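Local atomic coordinates of iminosuccinate reductase (Paracoccus denitrificans, PDB entry 6RQA), a protein that catalyses the NADH-dependent reduction of iminosuccinate to L-aspartate, the step that regenerates the amino donor of the beta-hydroxyaspartate cycle. Residues A[134-139]-A[238-243]; A[261-266]-A[311-316]. One frame throughout, in Å; residues are numbered along the deposited sequence.

Contact 1: A[134-139]-A[238-243]. With NAD (nicotinamide-adenine-dinucleotide), chain C.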
loop_
_atom_site.group_PDB
_atom_site.type_symbol
_atom_site.label_atom_id
_atom_site.label_comp_id
_atom_site.label_asym_id
_atom_site.label_seq_id
_atom_site.Cartn_x
_atom_site.Cartn_y
_atom_site.Cartn_z
ATOM N N ALA A 134 -13.278 19.614 -2.277
ATOM C CA ALA A 134 -12.564 20.395 -3.279
ATOM C C ALA A 134 -12.767 19.818 -4.673
ATOM O O ALA A 134 -12.951 20.568 -5.639
ATOM C CB ALA A 134 -11.078 20.461 -2.932
ATOM N N ALA A 135 -12.750 18.488 -4.795
ATOM C CA ALA A 135 -12.966 17.860 -6.095
ATOM C C ALA A 135 -14.335 18.217 -6.659
ATOM O O ALA A 135 -14.462 18.529 -7.849
ATOM C CB ALA A 135 -12.810 16.342 -5.980
ATOM N N SER A 136 -15.371 18.183 -5.818
ATOM C CA SER A 136 -16.702 18.568 -6.276
ATOM C C SER A 136 -16.752 20.043 -6.658
ATOM O O SER A 136 -17.441 20.420 -7.611
ATOM C CB SER A 136 -17.737 18.258 -5.195
ATOM O OG SER A 136 -19.038 18.630 -5.617
ATOM N N ALA A 137 -16.023 20.891 -5.928
ATOM C CA ALA A 137 -16.020 22.317 -6.238
ATOM C C ALA A 137 -15.311 22.606 -7.556
ATOM O O ALA A 137 -15.693 23.541 -8.270
ATOM C CB ALA A 137 -15.370 23.101 -5.098
ATOM N N VAL A 138 -14.284 21.822 -7.895
ATOM C CA VAL A 138 -13.603 22.005 -9.174
ATOM C C VAL A 138 -14.552 21.704 -10.327
ATOM O O VAL A 138 -14.607 22.448 -11.314
ATOM C CB VAL A 138 -12.335 21.130 -9.236
ATOM C CG1 VAL A 138 -11.737 21.156 -10.634
ATOM C CG2 VAL A 138 -11.313 21.605 -8.214
ATOM N N SER A 139 -15.318 20.615 -10.218
ATOM C CA SER A 139 -16.296 20.297 -11.252
ATOM C C SER A 139 -17.358 21.380 -11.368
ATOM O O SER A 139 -17.853 21.647 -12.468
ATOM C CB SER A 139 -16.951 18.946 -10.963
ATOM O OG SER A 139 -17.821 19.032 -9.849
ATOM N N ALA A 238 -22.858 16.620 -9.271
ATOM C CA ALA A 238 -21.580 16.175 -8.719
ATOM C C ALA A 238 -21.856 14.947 -7.856
ATOM O O ALA A 238 -22.145 15.054 -6.664
ATOM C CB ALA A 238 -20.909 17.290 -7.928
ATOM N N ALA A 239 -21.773 13.769 -8.474
ATOM C CA ALA A 239 -22.014 12.508 -7.779
ATOM C C ALA A 239 -20.743 12.095 -7.048
ATOM O O ALA A 239 -19.757 11.696 -7.675
ATOM C CB ALA A 239 -22.460 11.432 -8.764
ATOM N N MET A 240 -20.764 12.186 -5.718
ATOM C CA MET A 240 -19.587 11.921 -4.906
ATOM C C MET A 240 -19.723 10.712 -3.992
ATOM O O MET A 240 -18.718 10.281 -3.419
ATOM C CB MET A 240 -19.246 13.149 -4.046
ATOM C CG MET A 240 -19.199 14.461 -4.814
ATOM S SD MET A 240 -17.892 14.508 -6.053
ATOM C CE MET A 240 -16.439 14.329 -5.021
ATOM N N GLY A 241 -20.921 10.151 -3.843
ATOM C CA GLY A 241 -21.149 9.100 -2.870
ATOM C C GLY A 241 -20.683 7.717 -3.281
ATOM O O GLY A 241 -20.133 6.979 -2.458
ATOM N N THR A 242 -20.897 7.350 -4.542
ATOM C CA THR A 242 -20.610 5.994 -5.005
ATOM C C THR A 242 -19.113 5.839 -5.238
ATOM O O THR A 242 -18.566 6.377 -6.208
ATOM C CB THR A 242 -21.394 5.685 -6.278
ATOM O OG1 THR A 242 -22.798 5.818 -6.021
ATOM C CG2 THR A 242 -21.101 4.268 -6.747
ATOM N N ASP A 243 -18.447 5.097 -4.349
ATOM C CA ASP A 243 -17.024 4.803 -4.478
ATOM C C ASP A 243 -16.734 3.322 -4.263
ATOM O O ASP A 243 -15.594 2.954 -3.965
ATOM C CB ASP A 243 -16.203 5.648 -3.500
ATOM C CG ASP A 243 -16.610 5.430 -2.054
ATOM O OD1 ASP A 243 -17.613 4.724 -1.809
ATOM O OD2 ASP A 243 -15.925 5.967 -1.159
HETATM P PA NAD C . -22.313 9.286 6.437
HETATM O O1A NAD C . -22.726 7.873 6.740
HETATM O O2A NAD C . -21.956 10.423 7.340
HETATM O O5B NAD C . -23.825 9.840 5.791
HETATM C C5B NAD C . -24.316 8.832 4.996
HETATM C C4B NAD C . -25.591 9.307 4.349
HETATM O O4B NAD C . -25.995 8.335 3.404
HETATM C C3B NAD C . -26.630 9.323 5.467
HETATM O O3B NAD C . -26.573 10.611 5.989
HETATM C C2B NAD C . -27.926 9.053 4.693
HETATM O O2B NAD C . -28.482 10.216 4.181
HETATM C C1B NAD C . -27.413 8.195 3.467
HETATM N N9A NAD C . -27.671 6.766 3.670
HETATM C C8A NAD C . -27.228 5.896 4.683
HETATM N N7A NAD C . -27.673 4.650 4.527
HETATM C C5A NAD C . -28.446 4.698 3.353
HETATM C C6A NAD C . -29.188 3.712 2.649
HETATM N N6A NAD C . -29.222 2.433 3.118
HETATM N N1A NAD C . -29.866 4.041 1.502
HETATM C C2A NAD C . -29.784 5.348 1.097
HETATM N N3A NAD C . -29.123 6.386 1.654
HETATM C C4A NAD C . -28.457 6.015 2.802
HETATM O O3 NAD C . -21.321 8.962 5.209
HETATM P PN NAD C . -20.302 10.121 4.841
HETATM O O1N NAD C . -20.776 11.549 4.722
HETATM O O2N NAD C . -19.058 9.569 5.438
HETATM O O5D NAD C . -19.852 9.844 3.139
HETATM C C5D NAD C . -20.962 9.357 2.519
HETATM C C4D NAD C . -20.539 8.739 1.210
HETATM O O4D NAD C . -19.437 9.507 0.680
HETATM C C3D NAD C . -19.988 7.318 1.534
HETATM O O3D NAD C . -20.616 6.460 0.649
HETATM C C2D NAD C . -18.485 7.452 1.230
HETATM O O2D NAD C . -17.935 6.351 0.588
HETATM C C1D NAD C . -18.545 8.572 0.164
HETATM N N1N NAD C . -17.190 9.247 0.067
HETATM C C2N NAD C . -16.764 9.553 -1.193
HETATM C C3N NAD C . -15.529 10.174 -1.365
HETATM C C7N NAD C . -15.143 10.474 -2.776
HETATM O O7N NAD C . -14.076 11.010 -3.056
HETATM N N7N NAD C . -16.045 10.118 -3.748
HETATM C C4N NAD C . -14.745 10.473 -0.251
HETATM C C5N NAD C . -15.202 10.150 1.021
HETATM C C6N NAD C . -16.446 9.526 1.181
#
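A methionine bent at two torsions faces both ways here: Met240, the first residue past strand 235-239, lays its thioether against the helix bearing Ser136 while its backbone holds the cofactor. The setting is the dinucleotide-binding domain of an ornithine cyclodeaminase/mu-crystallin family enzyme, where helix 125-143 packs on the parallel sheet. With chi2 at -64° and chi3 turned the same way, SD of Met240 comes to 3.9 Å from CB of Ser136, and its methyl CE reaches CB of Ala135 at 4.3 Å. Two residues earlier, on the strand, the methyl of Ala238 faces the hydroxyls of two serines, 3.3 Å from OG of Ser136 and farther from OG of Ser139. The small side chains let helix and strand come close, with 6.0 Å between CA of Ser136 and CA of Ala238. OG of Ser139 bonds to O of Ser136 at 2.7 Å and also to His236. Past the strand, the chain follows NAD: on the nicotinamide ribose, O3D donates to O of Gly241 and O2D to OD2 of Asp243, whose OD1 is in a salt bridge with Lys247. The nicotinamide amide is held at Met240, whose carbonyl O takes a bond from N7N at 2.7 Å.

Contact 2: A[261-266]-A[311-316]. With NAD (nicotinamide-adenine-dinucleotide), chain C.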
loop_
_atom_site.group_PDB
_atom_site.type_symbol
_atom_site.label_atom_id
_atom_site.label_comp_id
_atom_site.label_asym_id
_atom_site.label_seq_id
_atom_site.Cartn_x
_atom_site.Cartn_y
_atom_site.Cartn_z
ATOM N N PHE A 261 -18.125 13.239 -16.795
ATOM C CA PHE A 261 -16.733 13.509 -16.470
ATOM C C PHE A 261 -16.384 12.776 -15.182
ATOM O O PHE A 261 -17.257 12.456 -14.371
ATOM C CB PHE A 261 -16.467 15.014 -16.318
ATOM C CG PHE A 261 -16.814 15.817 -17.539
ATOM C CD1 PHE A 261 -18.095 16.310 -17.721
ATOM C CD2 PHE A 261 -15.858 16.078 -18.508
ATOM C CE1 PHE A 261 -18.418 17.049 -18.846
ATOM C CE2 PHE A 261 -16.174 16.816 -19.634
ATOM C CZ PHE A 261 -17.455 17.302 -19.803
ATOM N N THR A 262 -15.095 12.502 -14.998
ATOM C CA THR A 262 -14.648 11.769 -13.820
ATOM C C THR A 262 -13.192 12.108 -13.541
ATOM O O THR A 262 -12.531 12.805 -14.316
ATOM C CB THR A 262 -14.823 10.256 -13.998
ATOM O OG1 THR A 262 -14.565 9.596 -12.754
ATOM C CG2 THR A 262 -13.852 9.731 -15.043
ATOM N N ASP A 263 -12.701 11.603 -12.409
ATOM C CA ASP A 263 -11.301 11.757 -12.032
ATOM C C ASP A 263 -10.437 10.620 -12.564
ATOM O O ASP A 263 -9.350 10.865 -13.096
ATOM C CB ASP A 263 -11.176 11.849 -10.507
ATOM C CG ASP A 263 -12.022 10.814 -9.784
ATOM O OD1 ASP A 263 -12.473 9.844 -10.430
ATOM O OD2 ASP A 263 -12.245 10.978 -8.565
ATOM N N GLU A 264 -10.906 9.381 -12.433
ATOM C CA GLU A 264 -10.222 8.212 -12.972
ATOM C C GLU A 264 -11.245 7.379 -13.729
ATOM O O GLU A 264 -12.193 6.863 -13.128
ATOM C CB GLU A 264 -9.565 7.390 -11.858
ATOM C CG GLU A 264 -8.626 6.303 -12.354
ATOM C CD GLU A 264 -7.367 6.863 -12.989
ATOM O OE1 GLU A 264 -6.996 8.013 -12.671
ATOM O OE2 GLU A 264 -6.748 6.155 -13.811
ATOM N N VAL A 265 -11.057 7.257 -15.046
ATOM C CA VAL A 265 -12.027 6.548 -15.877
ATOM C C VAL A 265 -12.084 5.073 -15.508
ATOM O O VAL A 265 -13.147 4.444 -15.588
ATOM C CB VAL A 265 -11.694 6.746 -17.370
ATOM C CG1 VAL A 265 -12.792 6.158 -18.246
ATOM C CG2 VAL A 265 -11.487 8.222 -17.679
ATOM N N ALA A 266 -10.951 4.498 -15.097
ATOM C CA ALA A 266 -10.929 3.091 -14.710
ATOM C C ALA A 266 -11.783 2.842 -13.472
ATOM O O ALA A 266 -12.505 1.841 -13.402
ATOM C CB ALA A 266 -9.489 2.637 -14.473
ATOM N N ASP A 311 -18.297 12.151 -11.886
ATOM C CA ASP A 311 -18.283 10.915 -11.102
ATOM C C ASP A 311 -17.049 10.924 -10.205
ATOM O O ASP A 311 -15.996 10.372 -10.527
ATOM C CB ASP A 311 -18.309 9.701 -12.022
ATOM C CG ASP A 311 -18.574 8.409 -11.278
ATOM O OD1 ASP A 311 -18.854 8.464 -10.062
ATOM O OD2 ASP A 311 -18.504 7.336 -11.911
ATOM N N GLY A 312 -17.192 11.571 -9.052
ATOM C CA GLY A 312 -16.108 11.647 -8.092
ATOM C C GLY A 312 -15.924 10.369 -7.301
ATOM O O GLY A 312 -16.721 10.064 -6.407
ATOM N N THR A 313 -14.873 9.612 -7.619
ATOM C CA THR A 313 -14.596 8.358 -6.931
ATOM C C THR A 313 -13.508 8.477 -5.875
ATOM O O THR A 313 -13.488 7.672 -4.938
ATOM C CB THR A 313 -14.191 7.274 -7.938
ATOM O OG1 THR A 313 -12.960 7.642 -8.573
ATOM C CG2 THR A 313 -15.267 7.102 -8.997
ATOM N N GLY A 314 -12.612 9.452 -6.002
ATOM C CA GLY A 314 -11.526 9.610 -5.055
ATOM C C GLY A 314 -10.247 8.940 -5.514
ATOM O O GLY A 314 -10.214 7.720 -5.704
ATOM N N VAL A 315 -9.191 9.726 -5.703
ATOM C CA VAL A 315 -7.898 9.206 -6.129
ATOM C C VAL A 315 -6.839 9.635 -5.123
ATOM O O VAL A 315 -6.968 10.666 -4.453
ATOM C CB VAL A 315 -7.526 9.671 -7.555
ATOM C CG1 VAL A 315 -8.560 9.184 -8.559
ATOM C CG2 VAL A 315 -7.391 11.183 -7.610
ATOM N N GLY A 316 -5.780 8.829 -5.026
ATOM C CA GLY A 316 -4.753 9.076 -4.028
ATOM C C GLY A 316 -4.009 10.383 -4.221
ATOM O O GLY A 316 -3.526 10.971 -3.250
HETATM P PA NAD C . -22.313 9.286 6.437
HETATM O O1A NAD C . -22.726 7.873 6.740
HETATM O O2A NAD C . -21.956 10.423 7.340
HETATM O O5B NAD C . -23.825 9.840 5.791
HETATM C C5B NAD C . -24.316 8.832 4.996
HETATM C C4B NAD C . -25.591 9.307 4.349
HETATM O O4B NAD C . -25.995 8.335 3.404
HETATM C C3B NAD C . -26.630 9.323 5.467
HETATM O O3B NAD C . -26.573 10.611 5.989
HETATM C C2B NAD C . -27.926 9.053 4.693
HETATM O O2B NAD C . -28.482 10.216 4.181
HETATM C C1B NAD C . -27.413 8.195 3.467
HETATM N N9A NAD C . -27.671 6.766 3.670
HETATM C C8A NAD C . -27.228 5.896 4.683
HETATM N N7A NAD C . -27.673 4.650 4.527
HETATM C C5A NAD C . -28.446 4.698 3.353
HETATM C C6A NAD C . -29.188 3.712 2.649
HETATM N N6A NAD C . -29.222 2.433 3.118
HETATM N N1A NAD C . -29.866 4.041 1.502
HETATM C C2A NAD C . -29.784 5.348 1.097
HETATM N N3A NAD C . -29.123 6.386 1.654
HETATM C C4A NAD C . -28.457 6.015 2.802
HETATM O O3 NAD C . -21.321 8.962 5.209
HETATM P PN NAD C . -20.302 10.121 4.841
HETATM O O1N NAD C . -20.776 11.549 4.722
HETATM O O2N NAD C . -19.058 9.569 5.438
HETATM O O5D NAD C . -19.852 9.844 3.139
HETATM C C5D NAD C . -20.962 9.357 2.519
HETATM C C4D NAD C . -20.539 8.739 1.210
HETATM O O4D NAD C . -19.437 9.507 0.680
HETATM C C3D NAD C . -19.988 7.318 1.534
HETATM O O3D NAD C . -20.616 6.460 0.649
HETATM C C2D NAD C . -18.485 7.452 1.230
HETATM O O2D NAD C . -17.935 6.351 0.588
HETATM C C1D NAD C . -18.545 8.572 0.164
HETATM N N1N NAD C . -17.190 9.247 0.067
HETATM C C2N NAD C . -16.764 9.553 -1.193
HETATM C C3N NAD C . -15.529 10.174 -1.365
HETATM C C7N NAD C . -15.143 10.474 -2.776
HETATM O O7N NAD C . -14.076 11.010 -3.056
HETATM N N7N NAD C . -16.045 10.118 -3.748
HETATM C C4N NAD C . -14.745 10.473 -0.251
HETATM C C5N NAD C . -15.202 10.150 1.021
HETATM C C6N NAD C . -16.446 9.526 1.181
#
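Asp263 and Thr313 set their side chains obliquely across one another, and the carboxylate of Asp263 reaches over to the backbone of the loop that carries Thr313. Its OD2 is gripped on its syn side by two amides, N of Thr313 at 3.1 Å and N of Gly314 at 3.0 Å, which arrive from opposite faces of the carboxylate plane. OD1 takes N of Glu264 on its anti side and lies 2.9 Å from OG1 of Thr313, a hydroxyl that also has Gln267 as a partner. A chi1 of 45° places CG of Asp263 between its own N and carbonyl carbon, which lets the same group serve both its own turn and the facing loop.

This is the C-terminal edge of the parallel sheet in the dinucleotide-binding domain, where neighbouring strands 259-262 and 307-311 give way to loops. Just before the loops part, N of Asp311 donates a nearly straight bond (168°) to O of Phe261, 2.7 Å away. OG1 of Thr262 lies within bonding distance of both O of Asp311 and OD1 of Asp263, while the carboxylate of Asp311 is taken up by Ser268, Glu273 N and Cys274 N. Farther along, CG1 of Val315 rests against CB of Glu264 at 3.9 Å. In between, O of Gly312 accepts a bond from N7N of the nicotinamide amide, and CA of Gly314 lies 3.5 Å from O7N of NAD.

How the contacts relate
Contact 1 and contact 2 follow one another along the chain, the first closing before the second opens, and their centres are about 9 Å apart. Both use the C-terminal ends of strands in the same parallel sheet, in which strand 307-311 lies between 235-239 and 259-262. The two meet directly: O of Ala239 and N of Gly312 are 2.9 Å apart, a probable hydrogen bond, and SD of Met240 packs on CA of Gly312. Contact 1 joins this edge to helix 125-143, whereas contact 2 ties neighbouring loops together. The nicotinamide amide nitrogen has an acceptor in each contact, and with these the two together line the nicotinamide end of the NAD pocket.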